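Long-range contacts in Succinylglutamatedesuccinylase/aspartoacylase (Rhodobacter sphaeroides 2.4.1, PDB 3CDX), which probably hydrolyses carbon–nitrogen bonds in linear amides as a metal-dependent member of the succinylglutamate desuccinylase/aspartoacylase family, and carries a bound calcium ion in this crystal: residues A[156-161]-A[184-189]; A[260-265]-A[336-341]. All blocks are in the same frame, centred on the assembly; numbering follows the deposited sequence.

Contact 1 (A[156-161]-A[184-189])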
ATOM      1  N   ASP A 156      25.512 -11.059   2.823  1.00 24.79           N
ATOM      2  CA  ASP A 156      26.486 -10.834   3.851  1.00 24.70           C
ATOM      3  C   ASP A 156      27.762 -10.395   3.146  1.00 24.47           C
ATOM      4  O   ASP A 156      27.947 -10.625   1.934  1.00 24.99           O
ATOM      5  CB  ASP A 156      26.733 -12.078   4.707  1.00 24.72           C
ATOM      6  CG  ASP A 156      27.309 -11.726   6.080  1.00 24.39           C
ATOM      7  OD1 ASP A 156      27.334 -10.519   6.429  1.00 26.35           O
ATOM      8  OD2 ASP A 156      27.730 -12.654   6.823  1.00 25.91           O
ATOM      9  N   SER A 157      28.642  -9.759   3.895  1.00 25.18           N
ATOM     10  CA  SER A 157      29.920  -9.375   3.357  1.00 24.75           C
ATOM     11  C   SER A 157      30.963  -9.683   4.417  1.00 25.76           C
ATOM     12  O   SER A 157      30.693  -9.595   5.621  1.00 26.00           O
ATOM     13  CB  SER A 157      29.905  -7.894   2.948  1.00 23.77           C
ATOM     14  OG  SER A 157      29.692  -7.057   4.085  1.00 23.95           O
ATOM     15  N   THR A 158      32.142 -10.115   3.981  1.00 25.38           N
ATOM     16  CA  THR A 158      33.221 -10.303   4.940  1.00 25.71           C
ATOM     17  C   THR A 158      33.800  -8.940   5.323  1.00 25.87           C
ATOM     18  O   THR A 158      33.985  -8.079   4.442  1.00 25.86           O
ATOM     19  CB  THR A 158      34.298 -11.315   4.433  1.00 24.48           C
ATOM     20  OG1 THR A 158      35.214 -11.585   5.495  1.00 28.10           O
ATOM     21  CG2 THR A 158      35.036 -10.795   3.256  1.00 23.80           C
ATOM     22  N   PRO A 159      34.010  -8.699   6.638  1.00 26.10           N
ATOM     23  CA  PRO A 159      34.492  -7.357   7.015  1.00 26.07           C
ATOM     24  C   PRO A 159      35.735  -6.857   6.251  1.00 26.77           C
ATOM     25  O   PRO A 159      36.803  -7.489   6.253  1.00 26.83           O
ATOM     26  CB  PRO A 159      34.722  -7.450   8.516  1.00 26.45           C
ATOM     27  CG  PRO A 159      33.816  -8.695   8.982  1.00 26.48           C
ATOM     28  CD  PRO A 159      33.767  -9.592   7.798  1.00 25.84           C
ATOM     29  N   SER A 160      35.598  -5.670   5.686  1.00 26.05           N
ATOM     30  CA  SER A 160      36.522  -5.168   4.691  1.00 26.62           C
ATOM     31  C   SER A 160      36.321  -3.679   4.503  1.00 26.81           C
ATOM     32  O   SER A 160      35.243  -3.137   4.868  1.00 26.28           O
ATOM     33  CB  SER A 160      36.228  -5.868   3.362  1.00 26.71           C
ATOM     34  OG  SER A 160      34.824  -5.841   3.088  1.00 29.81           O
ATOM     35  N   THR A 161      37.344  -3.025   3.935  1.00 26.36           N
ATOM     36  CA  THR A 161      37.236  -1.664   3.424  1.00 26.37           C
ATOM     37  C   THR A 161      37.183  -1.829   1.930  1.00 27.15           C
ATOM     38  O   THR A 161      37.444  -2.916   1.403  1.00 27.03           O
ATOM     39  CB  THR A 161      38.450  -0.733   3.782  1.00 26.61           C
ATOM     40  OG1 THR A 161      39.680  -1.390   3.444  1.00 28.77           O
ATOM     41  CG2 THR A 161      38.488  -0.418   5.242  1.00 25.67           C
ATOM     42  N   ALA A 184      41.111  -3.435   8.337  1.00 28.40           N
ATOM     43  CA  ALA A 184      40.142  -4.525   8.225  1.00 27.64           C
ATOM     44  C   ALA A 184      40.881  -5.727   7.616  1.00 27.77           C
ATOM     45  O   ALA A 184      41.912  -5.551   6.965  1.00 28.42           O
ATOM     46  CB  ALA A 184      38.957  -4.114   7.371  1.00 26.28           C
ATOM     47  N   PRO A 185      40.375  -6.946   7.821  1.00 28.16           N
ATOM     48  CA  PRO A 185      41.152  -8.072   7.254  1.00 28.43           C
ATOM     49  C   PRO A 185      41.425  -7.931   5.773  1.00 28.78           C
ATOM     50  O   PRO A 185      42.498  -8.347   5.337  1.00 29.10           O
ATOM     51  CB  PRO A 185      40.269  -9.296   7.519  1.00 28.36           C
ATOM     52  CG  PRO A 185      39.368  -8.908   8.613  1.00 28.55           C
ATOM     53  CD  PRO A 185      39.202  -7.401   8.594  1.00 27.38           C
ATOM     54  N   HIS A 186      40.457  -7.392   5.008  1.00 26.99           N
ATOM     55  CA  HIS A 186      40.626  -7.197   3.578  1.00 26.36           C
ATOM     56  C   HIS A 186      40.256  -5.799   3.130  1.00 26.46           C
ATOM     57  O   HIS A 186      39.358  -5.188   3.684  1.00 25.30           O
ATOM     58  CB  HIS A 186      39.772  -8.153   2.785  1.00 26.66           C
ATOM     59  CG  HIS A 186      40.117  -9.584   3.001  1.00 28.67           C
ATOM     60  ND1 HIS A 186      39.429 -10.385   3.884  1.00 28.62           N
ATOM     61  CD2 HIS A 186      41.097 -10.355   2.460  1.00 27.39           C
ATOM     62  CE1 HIS A 186      39.978 -11.592   3.879  1.00 32.41           C
ATOM     63  NE2 HIS A 186      40.986 -11.598   3.017  1.00 27.05           N
ATOM     64  N   ASN A 187      40.981  -5.307   2.128  1.00 26.86           N
ATOM     65  CA  ASN A 187      40.659  -4.070   1.451  1.00 27.24           C
ATOM     66  C   ASN A 187      40.419  -4.455   0.042  1.00 28.49           C
ATOM     67  O   ASN A 187      41.266  -5.143  -0.542  1.00 30.10           O
ATOM     68  CB  ASN A 187      41.802  -3.063   1.527  1.00 27.25           C
ATOM     69  CG  ASN A 187      41.525  -1.840   0.701  1.00 26.01           C
ATOM     70  OD1 ASN A 187      40.524  -1.170   0.916  1.00 25.23           O
ATOM     71  ND2 ASN A 187      42.417  -1.520  -0.233  1.00 26.44           N
ATOM     72  N   VAL A 188      39.258  -4.071  -0.492  1.00 28.22           N
ATOM     73  CA  VAL A 188      38.850  -4.446  -1.834  1.00 29.12           C
ATOM     74  C   VAL A 188      38.821  -3.248  -2.808  1.00 30.71           C
ATOM     75  O   VAL A 188      38.095  -2.280  -2.596  1.00 28.99           O
ATOM     76  CB  VAL A 188      37.450  -5.154  -1.827  1.00 29.35           C
ATOM     77  CG1 VAL A 188      37.158  -5.778  -3.159  1.00 27.62           C
ATOM     78  CG2 VAL A 188      37.387  -6.218  -0.719  1.00 26.29           C
ATOM     79  N   VAL A 189      39.633  -3.333  -3.865  1.00 32.89           N
ATOM     80  CA  VAL A 189      39.661  -2.354  -4.967  1.00 34.52           C
ATOM     81  C   VAL A 189      38.753  -2.880  -6.071  1.00 37.15           C
ATOM     82  O   VAL A 189      38.918  -4.035  -6.508  1.00 37.67           O
ATOM     83  CB  VAL A 189      41.119  -2.134  -5.462  1.00 35.20           C
ATOM     84  CG1 VAL A 189      41.211  -0.965  -6.466  1.00 33.04           C
ATOM     85  CG2 VAL A 189      42.027  -1.867  -4.281  1.00 33.57           C
TER
HETATM   86  O   HOH W   1      37.348 -10.060   5.773  1.00 25.92           O
HETATM   87  O   HOH W   2      41.299  -2.121   5.695  1.00 26.31           O
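Ala-184 sets its methyl against the backbone of Ser-160, CB lying 3.8 Å from the CA of that residue, a close fit that suits so small a side chain. Its amide N donates to a water that in turn donates to OG1 of Thr-161. At Pro-185 the ring comes up to the carbonyl of Pro-159, with CD 3.4 Å from O; having no N-H, this proline cannot bond to that oxygen, which accepts a hydrogen bond from a second water instead. That water lies in the ring plane of His-186, 2.8 Å from ND1, and also meets Thr-158 OG1, so one solvent molecule joins the imidazole to the turn. The backbone O of His-186 accepts the amide N of Thr-161 over 3.0 Å. Here begins the parallel pairing of strands 160-163 and 186-189, connected through helix 169-182 as a beta-alpha-beta unit of the catalytic domain. Asn-187 and Thr-161 point to the same face, where that helix covers them. With CG anti to the backbone N (chi1 174°), Asn-187 brings OD1 to 2.7 Å from Thr-161 OG1, whose hydroxyl donates from 24° off the amide plane; ND2 is hydrogen-bonded to ND1 of His-260. Val-188 N completes the ladder at Thr-161 O (2.9 Å), while its branched side chain packs against Trp-319 and Val-263.

Contact 2 (A[260-265]-A[336-341])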
ATOM      1  N   HIS A 260      45.182  -6.809   0.560  1.00 32.19           N
ATOM      2  CA  HIS A 260      44.522  -6.117  -0.514  1.00 32.31           C
ATOM      3  C   HIS A 260      44.050  -7.115  -1.561  1.00 32.12           C
ATOM      4  O   HIS A 260      44.772  -8.029  -1.986  1.00 31.75           O
ATOM      5  CB  HIS A 260      45.413  -5.073  -1.200  1.00 32.89           C
ATOM      6  CG  HIS A 260      45.889  -3.959  -0.322  1.00 33.99           C
ATOM      7  ND1 HIS A 260      45.057  -2.967   0.155  1.00 35.17           N
ATOM      8  CD2 HIS A 260      47.135  -3.632   0.095  1.00 35.37           C
ATOM      9  CE1 HIS A 260      45.760  -2.108   0.873  1.00 31.64           C
ATOM     10  NE2 HIS A 260      47.023  -2.492   0.854  1.00 34.52           N
ATOM     11  N   MET A 261      42.837  -6.884  -2.021  1.00 31.50           N
ATOM     12  CA  MET A 261      42.187  -7.765  -2.926  1.00 30.42           C
ATOM     13  C   MET A 261      41.520  -6.874  -3.928  1.00 30.77           C
ATOM     14  O   MET A 261      41.573  -5.635  -3.810  1.00 30.31           O
ATOM     15  CB  MET A 261      41.164  -8.613  -2.153  1.00 30.83           C
ATOM     16  CG  MET A 261      41.706  -9.160  -0.804  1.00 29.18           C
ATOM     17  SD  MET A 261      42.883 -10.563  -1.070  1.00 25.30           S
ATOM     18  CE  MET A 261      41.770 -11.862  -1.628  1.00 27.39           C
ATOM     19  N   MET A 262      40.857  -7.502  -4.894  1.00 30.93           N
ATOM     20  CA  MET A 262      40.251  -6.790  -5.974  1.00 31.49           C
ATOM     21  C   MET A 262      39.138  -7.614  -6.590  1.00 31.69           C
ATOM     22  O   MET A 262      39.118  -8.853  -6.495  1.00 30.94           O
ATOM     23  CB  MET A 262      41.313  -6.361  -7.036  1.00 31.72           C
ATOM     24  CG  MET A 262      42.106  -7.486  -7.762  1.00 33.00           C
ATOM     25  SD  MET A 262      43.314  -6.882  -9.064  1.00 32.09           S
ATOM     26  CE  MET A 262      42.257  -6.109 -10.226  1.00 33.45           C
ATOM     27  N   VAL A 263      38.211  -6.898  -7.211  1.00 32.25           N
ATOM     28  CA  VAL A 263      37.151  -7.457  -7.984  1.00 34.01           C
ATOM     29  C   VAL A 263      37.184  -6.714  -9.316  1.00 36.16           C
ATOM     30  O   VAL A 263      37.002  -5.492  -9.345  1.00 36.99           O
ATOM     31  CB  VAL A 263      35.759  -7.233  -7.315  1.00 33.45           C
ATOM     32  CG1 VAL A 263      34.669  -7.713  -8.254  1.00 33.89           C
ATOM     33  CG2 VAL A 263      35.666  -7.973  -5.966  1.00 32.20           C
ATOM     34  N   ARG A 264      37.414  -7.434 -10.412  1.00 38.02           N
ATOM     35  CA  ARG A 264      37.518  -6.765 -11.713  1.00 40.18           C
ATOM     36  C   ARG A 264      36.805  -7.460 -12.883  1.00 41.05           C
ATOM     37  O   ARG A 264      36.516  -6.811 -13.888  1.00 42.52           O
ATOM     38  CB  ARG A 264      38.982  -6.447 -12.058  1.00 40.25           C
ATOM     39  N   GLU A 265      36.480  -8.741 -12.743  1.00 41.15           N
ATOM     40  CA  GLU A 265      35.986  -9.531 -13.866  1.00 41.89           C
ATOM     41  C   GLU A 265      34.502  -9.898 -13.752  1.00 41.86           C
ATOM     42  O   GLU A 265      34.027 -10.157 -12.654  1.00 41.32           O
ATOM     43  CB  GLU A 265      36.830 -10.820 -13.983  1.00 42.66           C
ATOM     44  N   VAL A 336      33.290 -12.898  -5.887  1.00 28.41           N
ATOM     45  CA  VAL A 336      34.611 -13.414  -5.459  1.00 29.41           C
ATOM     46  C   VAL A 336      35.699 -12.340  -5.644  1.00 29.31           C
ATOM     47  O   VAL A 336      35.766 -11.669  -6.703  1.00 29.58           O
ATOM     48  CB  VAL A 336      34.932 -14.718  -6.245  1.00 28.36           C
ATOM     49  CG1 VAL A 336      36.296 -15.327  -5.865  1.00 27.29           C
ATOM     50  CG2 VAL A 336      33.791 -15.723  -6.029  1.00 29.25           C
ATOM     51  N   MET A 337      36.512 -12.157  -4.611  1.00 29.49           N
ATOM     52  CA  MET A 337      37.642 -11.240  -4.648  1.00 29.34           C
ATOM     53  C   MET A 337      38.906 -12.082  -4.805  1.00 32.04           C
ATOM     54  O   MET A 337      38.883 -13.234  -4.447  1.00 32.43           O
ATOM     55  CB  MET A 337      37.697 -10.349  -3.406  1.00 29.46           C
ATOM     56  CG  MET A 337      37.895 -11.037  -2.050  1.00 28.39           C
ATOM     57  SD  MET A 337      37.744  -9.903  -0.636  1.00 22.73           S
ATOM     58  CE  MET A 337      37.930 -11.154   0.604  1.00 27.07           C
ATOM     59  N   GLU A 338      39.979 -11.503  -5.353  1.00 34.34           N
ATOM     60  CA  GLU A 338      41.261 -12.186  -5.627  1.00 36.46           C
ATOM     61  C   GLU A 338      42.359 -11.249  -5.130  1.00 36.50           C
ATOM     62  O   GLU A 338      42.091 -10.057  -4.937  1.00 35.32           O
ATOM     63  CB  GLU A 338      41.423 -12.485  -7.137  1.00 36.62           C
ATOM     64  CG  GLU A 338      41.509 -11.245  -8.078  1.00 38.33           C
ATOM     65  CD  GLU A 338      41.393 -11.549  -9.592  1.00 40.97           C
ATOM     66  OE1 GLU A 338      41.734 -12.680 -10.034  1.00 45.72           O
ATOM     67  OE2 GLU A 338      40.961 -10.634 -10.372  1.00 46.87           O
ATOM     68  N   ASP A 339      43.568 -11.779  -4.890  1.00 37.33           N
ATOM     69  CA  ASP A 339      44.728 -10.973  -4.457  1.00 38.99           C
ATOM     70  C   ASP A 339      44.892  -9.785  -5.380  1.00 38.88           C
ATOM     71  O   ASP A 339      44.710  -9.909  -6.609  1.00 38.03           O
ATOM     72  CB  ASP A 339      46.035 -11.780  -4.499  1.00 39.94           C
ATOM     73  CG  ASP A 339      46.148 -12.796  -3.366  1.00 43.91           C
ATOM     74  OD1 ASP A 339      45.391 -12.699  -2.372  1.00 49.39           O
ATOM     75  OD2 ASP A 339      47.024 -13.689  -3.458  1.00 49.30           O
ATOM     76  N   TYR A 340      45.230  -8.651  -4.778  1.00 39.23           N
ATOM     77  CA  TYR A 340      45.434  -7.401  -5.480  1.00 41.16           C
ATOM     78  C   TYR A 340      46.701  -7.405  -6.331  1.00 42.65           C
ATOM     79  O   TYR A 340      47.764  -7.795  -5.856  1.00 42.88           O
ATOM     80  CB  TYR A 340      45.545  -6.253  -4.482  1.00 40.03           C
ATOM     81  CG  TYR A 340      45.740  -4.893  -5.118  1.00 40.75           C
ATOM     82  CD1 TYR A 340      44.688  -4.254  -5.799  1.00 40.29           C
ATOM     83  CD2 TYR A 340      46.976  -4.239  -5.049  1.00 41.56           C
ATOM     84  CE1 TYR A 340      44.865  -2.989  -6.395  1.00 39.04           C
ATOM     85  CE2 TYR A 340      47.163  -2.972  -5.648  1.00 41.51           C
ATOM     86  CZ  TYR A 340      46.107  -2.357  -6.307  1.00 39.38           C
ATOM     87  OH  TYR A 340      46.297  -1.124  -6.878  1.00 38.39           O
ATOM     88  N   ASN A 341      46.566  -6.928  -7.566  1.00 44.79           N
ATOM     89  CA  ASN A 341      47.709  -6.609  -8.420  1.00 47.13           C
ATOM     90  C   ASN A 341      47.621  -5.146  -8.873  1.00 48.39           C
ATOM     91  O   ASN A 341      46.621  -4.725  -9.487  1.00 48.14           O
ATOM     92  CB  ASN A 341      47.731  -7.542  -9.641  1.00 47.40           C
ATOM     93  CG  ASN A 341      48.939  -7.300 -10.558  1.00 49.55           C
ATOM     94  OD1 ASN A 341      49.005  -6.304 -11.293  1.00 50.68           O
ATOM     95  ND2 ASN A 341      49.883  -8.227 -10.534  1.00 50.08           N
TER
HETATM   96  O   HOH W   3      37.706 -11.168  -8.510  1.00 34.82           O
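Met-261 lies across Met-337 and Asp-339, and its flexible thioether chain can bend to touch both. CB packs against the carbonyl O of Glu-338 at 3.3 Å and also touches SD of Met-337. CG of Met-261 meets the same Met-337 SD at 4.0 Å. From there the chain folds back, chi2 -75° and chi3 -71°, which carries SD to 3.5 Å from OD1 of Asp-339, an oxygen engaged in a salt bridge with Arg-259. The terminal CE of Met-261 ends by the peptide between Glu-338 and Asp-339, 3.6 Å from Glu-338 C. Replacing this residue with an alanine would probably open a gap beside Met-337 SD and deprive this peptide of its apolar cover.

Met-262 and Glu-338 share a face of the sheet; the two side chains cross, CG against CG, and the Glu-338 carboxylate pairs with Arg-314. The CB of Met-262 sits at the edge of the Tyr-340 ring, and its SD, obliquely placed 5.3 Å from the ring centroid, makes a Met-aromatic contact; the same sulfur weakly accepts Asn-341 N. Met-262 N donates to Glu-338 O (2.8 Å) and Glu-338 N to Met-262 O (3.0 Å). Beyond them Tyr-340 N donates to His-260 O (2.9 Å). Met-262 with Glu-338 is thus a hydrogen-bonded pair and Met-261 with Asp-339 a non-hydrogen-bonded one, the alternation that defines an antiparallel beta ladder, here joining strand 259-271 to the C-terminal strand 332-339.

From the N terminus, the chain first passes the calcium ligands His-63, Glu-66 and His-149, then enters contact 1, which closes a short, largely helical loop through helix 169-182. Contact 2 opens only after contact 1 has closed, so the two follow in series, neither enclosing nor crossing the other. The loop of contact 2 is much longer, 70 residues of strands and turns without helix, and brings the end of the chain back to strand 259-271. Contact 1 ties strand 160-163 to 186-189, contact 2 ties 259-271 to 332-339, and the parallel pairing of 186-189 with 259-271, through probable hydrogen bonds between Met-261 and both Asn-187 and Val-189, joins the two.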